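Local coordinates for TbiB1 (PDB 5V1V), which binds the leader peptide of a lasso-peptide precursor through its PqqD-like domain, probably presenting the precursor for maturation, at residues A13-D17 against E18-L22; E50-V53 against D54-A58; D73-R76 against A77-N80. All coordinates share one frame; numbering follows the deposited sequence. Where two conformers were deposited one is given.

Contact 1: A13-D17 against E18-L22; sequences AHIDD and EVVLL. With ZN (zinc ion), chain E.
A beta hairpin with a two-residue turn, strand 10-15 turning straight back into strand 18-23, sets His14 beside Val19 and carries a zinc site on the resulting face. The two side chains point the same way from a non-hydrogen-bonded antiparallel pair. Val19 lays CG1 over the middle of the imidazole face, 4.0 Å from the ring centroid and 6° off the normal, a CH-pi contact; its other methyl, CG2, reaches 3.5 Å from ND1 of His14. Both methyls lie on the same face, CG2 toward the ND1-CE1 side, a placement set by CG1 standing anti to the backbone N of Val19 (chi1 -161°). Both ring nitrogens of His14 are used. NE2 binds the zinc ion at 1.9 Å, and Glu44 and a water are further ligands of that metal. ND1 gives its N-H, at the ring edge and in the ring plane, to a second water 2.8 Å away, which in turn donates to Glu18 O at 2.7 Å. The same carbonyl accepts the Ile15 N-H from above its plane, so two donors grip it. An alanine at Val19 removes both methyls from the imidazole face, and the ring, still tied through its two nitrogens, would probably be less firmly held against tilting. Ala13, Ile15 and Val20 share the other face, where Ile15 CD1 meets Val20 CG2 at 4.3 Å. Reciprocal backbone bonds tie Ala13 to Val20, the shorter being Ala13 N to Val20 O at 2.8 Å, and Ile15 to Glu18. Asp16 and Asp17 make the turn. The pair of strands belongs to the three-stranded antiparallel sheet of the PqqD-like fold, here with a zinc-binding histidine just before the turn.

Contact 2: E50-V53 against D54-A58; sequences EEIV and DAICA. With ZN (zinc ion), chain F.
The carboxylates of Glu50 and Asp54 stand almost perpendicular, their planes 88° apart, and each turns one oxygen to the same zinc ion. This is an i, i+4 metal site on one turn of helix 49-59, in a PqqD-like domain related to the helix-turn-helix folds. Glu50 OE2 and Asp54 OD2 each bind the zinc at 2.0 Å, and a water supplies a further ligand. Sharing the cation brings Glu50 OE2 and Asp54 OD2 to 3.3 Å; the metal would be expected to offset their repulsion. Glu50 binds through one oxygen, OE1 staying 4.1 Å from the zinc. Its CG runs anti to the backbone N (chi1 174°) and the chain then folds at chi2 (68°), which carries the carboxylate over toward the next turn. Arg64, at the start of helix 64-80, makes salt bridges with both acids, a second positive partner beside the metal. Underneath, the helix has its regular bonds: Asp54 N to Glu50 O, Ala55 N to Glu51 O, Ile56 N to Ile52 O and Cys57 N to Val53 O. Away from the metal, Ile52 and Ile56 pack against helices 34-44 and 64-80, touching each other through Ile52 CG2 and Ile56 CG1 at 4.3 Å, and Ile56 also meets an aromatic side chain of the bound peptide. Val53 turns to Leu71, while its CG1 lies 4.2 Å from Cys57 SG. The zinc-bound water, in turn, donates a weak hydrogen bond of 3.0 Å to Asp54 OD1.

Contact 3: D73-R76 against A77-N80; sequences DFLR and ALAN
Phe74 and Leu78 meet one turn apart near the C-terminal end of helix 64-80, through their side chains and through the backbone bond from Leu78 N to Phe74 O. That bond is 2.9 Å long and fairly straight, 163° at the hydrogen. It is one of four in succession: the N-H groups of Ala77, Leu78, Ala79 and Asn80 are satisfied by the carbonyls of Asp73, Phe74, Leu75 and Arg76. The first is the most bent, with an angle of 145° at the hydrogen between Ala77 N and Asp73 O; the last, Asn80 N to Arg76 O at 2.9 Å, uses the backbone N-H of the final residue of the helix. Leu78 CG sits 3.4 Å from Phe74 O, beside the acceptor of its own backbone bond. The helix is the long third one of the PqqD-like, winged-helix-related fold, and its Phe74, Ala77 and Leu78 pack against apolar side chains of the bound leader peptide, consistent with a wall of the leader-binding groove. Because CG of Phe74 extends anti to its own N (chi1 -177°), the ring is carried along the helix to Leu78, crossing it at a slant. Leu78 CG stands over one ring face, 4.2 Å above the plane and displaced toward the rim, while CD1 comes to 3.7 Å from Phe74 CE2. The same methyl, CD1 of Leu78, also touches Leu75 CD2 at 4.3 Å, and both leucines continue into the core against Leu43 and Leu84. Charge is met further round, on the exposed side: Arg76 bends at chi3, and its NH1 makes a salt bridge with OD2 of Asp89 near the C terminus.

From the N terminus, contact 1 comes first and closes the tight turn that joins strands 10-15 and 18-23. The chain then adds strand 28-32 and helix 34-44 before contact 2, which lies within helix 49-59; contact 3 follows near the end of helix 64-80. The three run in series, none nested in or crossing another, and each is local, so contacts 2 and 3 close helical turns rather than loops. Helix 34-44 links them: residues of all three pack on it. Contacts 2 and 3 come within about 5 Å at their nearest atoms, as do contacts 1 and 3, while contacts 1 and 2 stay about 11 Å apart.

Contact 1: A13-D17 against E18-L22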
loop_
_atom_site.group_PDB
_atom_site.type_symbol
_atom_site.label_atom_id
_atom_site.label_comp_id
_atom_site.label_asym_id
_atom_site.label_seq_id
_atom_site.Cartn_x
_atom_site.Cartn_y
_atom_site.Cartn_z
ATOM N N ALA A 13 3.533 -9.051 -7.093
ATOM C CA ALA A 13 3.943 -10.440 -6.908
ATOM C C ALA A 13 3.892 -10.767 -5.418
ATOM O O ALA A 13 4.761 -10.345 -4.663
ATOM C CB ALA A 13 5.354 -10.643 -7.447
ATOM N N HIS A 14 2.878 -11.512 -4.991
ATOM C CA HIS A 14 2.753 -11.880 -3.585
ATOM C C HIS A 14 3.628 -13.065 -3.246
ATOM O O HIS A 14 3.694 -14.044 -3.990
ATOM C CB HIS A 14 1.316 -12.238 -3.237
ATOM C CG HIS A 14 0.386 -11.075 -3.237
ATOM N ND1 HIS A 14 0.092 -10.354 -2.101
ATOM C CD2 HIS A 14 -0.330 -10.514 -4.235
ATOM C CE1 HIS A 14 -0.761 -9.393 -2.402
ATOM N NE2 HIS A 14 -1.034 -9.469 -3.693
ATOM N N ILE A 15 4.294 -12.964 -2.104
ATOM C CA ILE A 15 5.105 -14.049 -1.576
ATOM C C ILE A 15 4.857 -14.083 -0.070
ATOM O O ILE A 15 5.309 -13.193 0.653
ATOM C CB ILE A 15 6.598 -13.861 -1.931
ATOM C CG1 ILE A 15 6.777 -13.879 -3.456
ATOM C CG2 ILE A 15 7.454 -14.951 -1.298
ATOM C CD1 ILE A 15 8.038 -13.222 -3.964
ATOM N N ASP A 16 4.099 -15.092 0.368
ATOM C CA ASP A 16 3.633 -15.260 1.759
ATOM C C ASP A 16 4.025 -14.139 2.733
ATOM O O ASP A 16 5.186 -14.044 3.146
ATOM C CB ASP A 16 4.071 -16.632 2.299
ATOM C CG ASP A 16 3.354 -17.023 3.587
ATOM O OD1 ASP A 16 2.227 -16.538 3.835
ATOM O OD2 ASP A 16 3.922 -17.833 4.351
ATOM N N ASP A 17 3.036 -13.315 3.091
ATOM C CA ASP A 17 3.181 -12.152 3.999
ATOM C C ASP A 17 3.476 -10.866 3.228
ATOM O O ASP A 17 2.934 -9.801 3.540
ATOM C CB ASP A 17 4.241 -12.397 5.101
ATOM C CG ASP A 17 4.358 -11.235 6.098
ATOM O OD1 ASP A 17 3.341 -10.561 6.381
ATOM O OD2 ASP A 17 5.481 -10.997 6.612
ATOM N N GLU A 18 4.312 -10.986 2.203
ATOM C CA GLU A 18 4.869 -9.829 1.521
ATOM C C GLU A 18 4.339 -9.667 0.097
ATOM O O GLU A 18 3.709 -10.567 -0.462
ATOM C CB GLU A 18 6.401 -9.920 1.501
ATOM C CG GLU A 18 7.058 -9.867 2.877
ATOM C CD GLU A 18 8.566 -10.055 2.828
ATOM O OE1 GLU A 18 9.052 -10.835 1.980
ATOM O OE2 GLU A 18 9.271 -9.426 3.648
ATOM N N VAL A 19 4.598 -8.497 -0.473
ATOM C CA VAL A 19 4.324 -8.237 -1.884
ATOM C C VAL A 19 5.523 -7.518 -2.471
ATOM O O VAL A 19 6.035 -6.568 -1.883
ATOM C CB VAL A 19 3.102 -7.319 -2.125
ATOM C CG1 VAL A 19 2.608 -7.484 -3.558
ATOM C CG2 VAL A 19 1.978 -7.601 -1.149
ATOM N N VAL A 20 5.963 -7.972 -3.635
ATOM C CA VAL A 20 6.949 -7.249 -4.413
ATOM C C VAL A 20 6.189 -6.492 -5.502
ATOM O O VAL A 20 5.348 -7.075 -6.208
ATOM C CB VAL A 20 7.991 -8.205 -5.022
ATOM C CG1 VAL A 20 9.002 -7.432 -5.856
ATOM C CG2 VAL A 20 8.694 -8.976 -3.909
ATOM N N LEU A 21 6.469 -5.195 -5.634
ATOM C CA LEU A 21 5.842 -4.366 -6.670
ATOM C C LEU A 21 6.873 -3.985 -7.714
ATOM O O LEU A 21 7.972 -3.551 -7.361
ATOM C CB LEU A 21 5.272 -3.074 -6.072
ATOM C CG LEU A 21 4.397 -3.221 -4.832
ATOM C CD1 LEU A 21 3.932 -1.870 -4.318
ATOM C CD2 LEU A 21 3.204 -4.096 -5.156
ATOM N N LEU A 22 6.512 -4.120 -8.988
ATOM C CA LEU A 22 7.367 -3.713 -10.088
ATOM C C LEU A 22 6.650 -2.655 -10.913
ATOM O O LEU A 22 5.547 -2.894 -11.403
ATOM C CB LEU A 22 7.694 -4.914 -10.977
ATOM C CG LEU A 22 8.596 -6.021 -10.432
ATOM C CD1 LEU A 22 7.854 -6.951 -9.481
ATOM C CD2 LEU A 22 9.151 -6.796 -11.613
HETATM ZN ZN ZN E . -2.709 -8.939 -4.523
HETATM O O HOH W 1 1.124 -10.748 0.432
HETATM O O HOH W 2 -4.217 -9.609 -3.486
#

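Contact 2: E50-V53 against D54-A58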
loop_
_atom_site.group_PDB
_atom_site.type_symbol
_atom_site.label_atom_id
_atom_site.label_comp_id
_atom_site.label_asym_id
_atom_site.label_seq_id
_atom_site.Cartn_x
_atom_site.Cartn_y
_atom_site.Cartn_z
ATOM N N GLU A 50 -11.769 5.126 3.395
ATOM C CA GLU A 50 -12.642 4.829 4.553
ATOM C C GLU A 50 -12.724 3.334 4.812
ATOM O O GLU A 50 -12.635 2.883 5.957
ATOM C CB GLU A 50 -14.065 5.387 4.362
ATOM C CG GLU A 50 -15.060 4.995 5.458
ATOM C CD GLU A 50 -14.737 5.634 6.795
ATOM O OE1 GLU A 50 -13.982 6.626 6.807
ATOM O OE2 GLU A 50 -15.239 5.153 7.841
ATOM N N GLU A 51 -12.918 2.565 3.741
ATOM C CA GLU A 51 -13.022 1.107 3.827
ATOM C C GLU A 51 -11.718 0.492 4.315
ATOM O O GLU A 51 -11.728 -0.468 5.080
ATOM C CB GLU A 51 -13.375 0.495 2.472
ATOM C CG GLU A 51 -14.719 0.928 1.933
ATOM C CD GLU A 51 -15.071 0.229 0.645
ATOM O OE1 GLU A 51 -15.913 -0.689 0.686
ATOM O OE2 GLU A 51 -14.494 0.595 -0.402
ATOM N N ILE A 52 -10.593 1.045 3.864
ATOM C CA ILE A 52 -9.294 0.536 4.273
ATOM C C ILE A 52 -9.074 0.819 5.761
ATOM O O ILE A 52 -8.661 -0.061 6.504
ATOM C CB ILE A 52 -8.150 1.130 3.421
ATOM C CG1 ILE A 52 -8.302 0.686 1.957
ATOM C CG2 ILE A 52 -6.794 0.729 3.994
ATOM C CD1 ILE A 52 -7.367 1.386 0.995
ATOM N N VAL A 53 -9.375 2.039 6.200
ATOM C CA VAL A 53 -9.295 2.370 7.621
ATOM C C VAL A 53 -10.131 1.372 8.433
ATOM O O VAL A 53 -9.657 0.814 9.421
ATOM C CB VAL A 53 -9.737 3.829 7.898
ATOM C CG1 VAL A 53 -9.852 4.085 9.397
ATOM C CG2 VAL A 53 -8.769 4.821 7.258
ATOM N N ASP A 54 -11.369 1.143 8.008
ATOM C CA ASP A 54 -12.261 0.274 8.760
ATOM C C ASP A 54 -11.729 -1.153 8.798
ATOM O O ASP A 54 -11.811 -1.804 9.835
ATOM C CB ASP A 54 -13.674 0.340 8.195
ATOM C CG ASP A 54 -14.334 1.671 8.456
ATOM O OD1 ASP A 54 -13.743 2.517 9.165
ATOM O OD2 ASP A 54 -15.452 1.881 7.941
ATOM N N ALA A 55 -11.169 -1.632 7.686
ATOM C CA ALA A 55 -10.617 -2.983 7.628
ATOM C C ALA A 55 -9.423 -3.148 8.560
ATOM O O ALA A 55 -9.357 -4.120 9.317
ATOM C CB ALA A 55 -10.244 -3.349 6.201
ATOM N N ILE A 56 -8.501 -2.189 8.529
ATOM C CA ILE A 56 -7.331 -2.249 9.400
ATOM C C ILE A 56 -7.749 -2.167 10.874
ATOM O O ILE A 56 -7.213 -2.892 11.706
ATOM C CB ILE A 56 -6.271 -1.186 9.021
ATOM C CG1 ILE A 56 -5.775 -1.392 7.576
ATOM C CG2 ILE A 56 -5.098 -1.228 9.989
ATOM C CD1 ILE A 56 -5.237 -2.783 7.262
ATOM N N CYS A 57 -8.729 -1.323 11.189
ATOM C CA CYS A 57 -9.258 -1.238 12.559
ATOM C C CYS A 57 -9.925 -2.520 13.038
ATOM O O CYS A 57 -9.917 -2.814 14.236
ATOM C CB CYS A 57 -10.249 -0.095 12.686
ATOM S SG CYS A 57 -9.446 1.511 12.740
ATOM N N ALA A 58 -10.514 -3.270 12.111
ATOM C CA ALA A 58 -11.175 -4.525 12.443
ATOM C C ALA A 58 -10.167 -5.662 12.620
ATOM O O ALA A 58 -10.392 -6.583 13.410
ATOM C CB ALA A 58 -12.190 -4.874 11.367
HETATM ZN ZN ZN F . -16.337 3.596 8.298
HETATM O O HOH W 3 -16.280 3.620 10.345
#

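Contact 3: D73-R76 against A77-N80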
loop_
_atom_site.group_PDB
_atom_site.type_symbol
_atom_site.label_atom_id
_atom_site.label_comp_id
_atom_site.label_asym_id
_atom_site.label_seq_id
_atom_site.Cartn_x
_atom_site.Cartn_y
_atom_site.Cartn_z
ATOM N N ASP A 73 0.109 8.821 5.180
ATOM C CA ASP A 73 1.530 8.841 4.809
ATOM C C ASP A 73 1.893 7.712 3.849
ATOM O O ASP A 73 2.680 7.914 2.922
ATOM C CB ASP A 73 2.435 8.771 6.055
ATOM C CG ASP A 73 2.518 10.090 6.811
ATOM O OD1 ASP A 73 2.315 11.166 6.209
ATOM O OD2 ASP A 73 2.804 10.048 8.029
ATOM N N PHE A 74 1.315 6.534 4.058
ATOM C CA PHE A 74 1.599 5.398 3.204
ATOM C C PHE A 74 1.061 5.626 1.794
ATOM O O PHE A 74 1.767 5.401 0.807
ATOM C CB PHE A 74 1.010 4.136 3.828
ATOM C CG PHE A 74 1.295 2.885 3.065
ATOM C CD1 PHE A 74 2.587 2.370 2.981
ATOM C CD2 PHE A 74 0.260 2.200 2.448
ATOM C CE1 PHE A 74 2.832 1.192 2.289
ATOM C CE2 PHE A 74 0.496 1.017 1.766
ATOM C CZ PHE A 74 1.783 0.521 1.680
ATOM N N LEU A 75 -0.185 6.083 1.701
ATOM C CA LEU A 75 -0.757 6.384 0.385
ATOM C C LEU A 75 0.038 7.482 -0.331
ATOM O O LEU A 75 0.267 7.407 -1.534
ATOM C CB LEU A 75 -2.229 6.776 0.495
ATOM C CG LEU A 75 -3.184 5.713 1.035
ATOM C CD1 LEU A 75 -4.596 6.270 1.026
ATOM C CD2 LEU A 75 -3.110 4.430 0.228
ATOM N N ARG A 76 0.477 8.499 0.414
ATOM C CA ARG A 76 1.313 9.536 -0.172
ATOM C C ARG A 76 2.630 8.970 -0.693
ATOM O O ARG A 76 3.095 9.380 -1.745
ATOM C CB ARG A 76 1.602 10.624 0.853
ATOM C CG ARG A 76 0.412 11.510 1.182
ATOM C CD ARG A 76 0.748 12.508 2.289
ATOM N NE ARG A 76 1.921 13.319 1.961
ATOM C CZ ARG A 76 1.920 14.332 1.097
ATOM N NH1 ARG A 76 0.800 14.687 0.469
ATOM N NH2 ARG A 76 3.045 14.996 0.864
ATOM N N ALA A 77 3.203 8.000 0.024
ATOM C CA ALA A 77 4.458 7.393 -0.416
ATOM C C ALA A 77 4.233 6.612 -1.702
ATOM O O ALA A 77 5.041 6.686 -2.627
ATOM C CB ALA A 77 5.054 6.513 0.676
ATOM N N LEU A 78 3.125 5.878 -1.768
ATOM C CA LEU A 78 2.787 5.158 -2.991
ATOM C C LEU A 78 2.581 6.125 -4.155
ATOM O O LEU A 78 3.071 5.886 -5.260
ATOM C CB LEU A 78 1.542 4.292 -2.797
ATOM C CG LEU A 78 1.605 3.178 -1.751
ATOM C CD1 LEU A 78 0.235 2.523 -1.641
ATOM C CD2 LEU A 78 2.677 2.152 -2.088
ATOM N N ALA A 79 1.867 7.216 -3.907
ATOM C CA ALA A 79 1.599 8.200 -4.956
ATOM C C ALA A 79 2.892 8.848 -5.469
ATOM O O ALA A 79 3.070 9.058 -6.672
ATOM C CB ALA A 79 0.626 9.241 -4.444
ATOM N N ASN A 80 3.806 9.127 -4.543
ATOM C CA ASN A 80 5.077 9.758 -4.882
ATOM C C ASN A 80 5.929 8.889 -5.810
ATOM O O ASN A 80 6.719 9.409 -6.602
ATOM C CB ASN A 80 5.852 10.094 -3.605
ATOM C CG ASN A 80 7.230 10.653 -3.895
ATOM O OD1 ASN A 80 7.362 11.739 -4.451
ATOM N ND2 ASN A 80 8.262 9.889 -3.556
#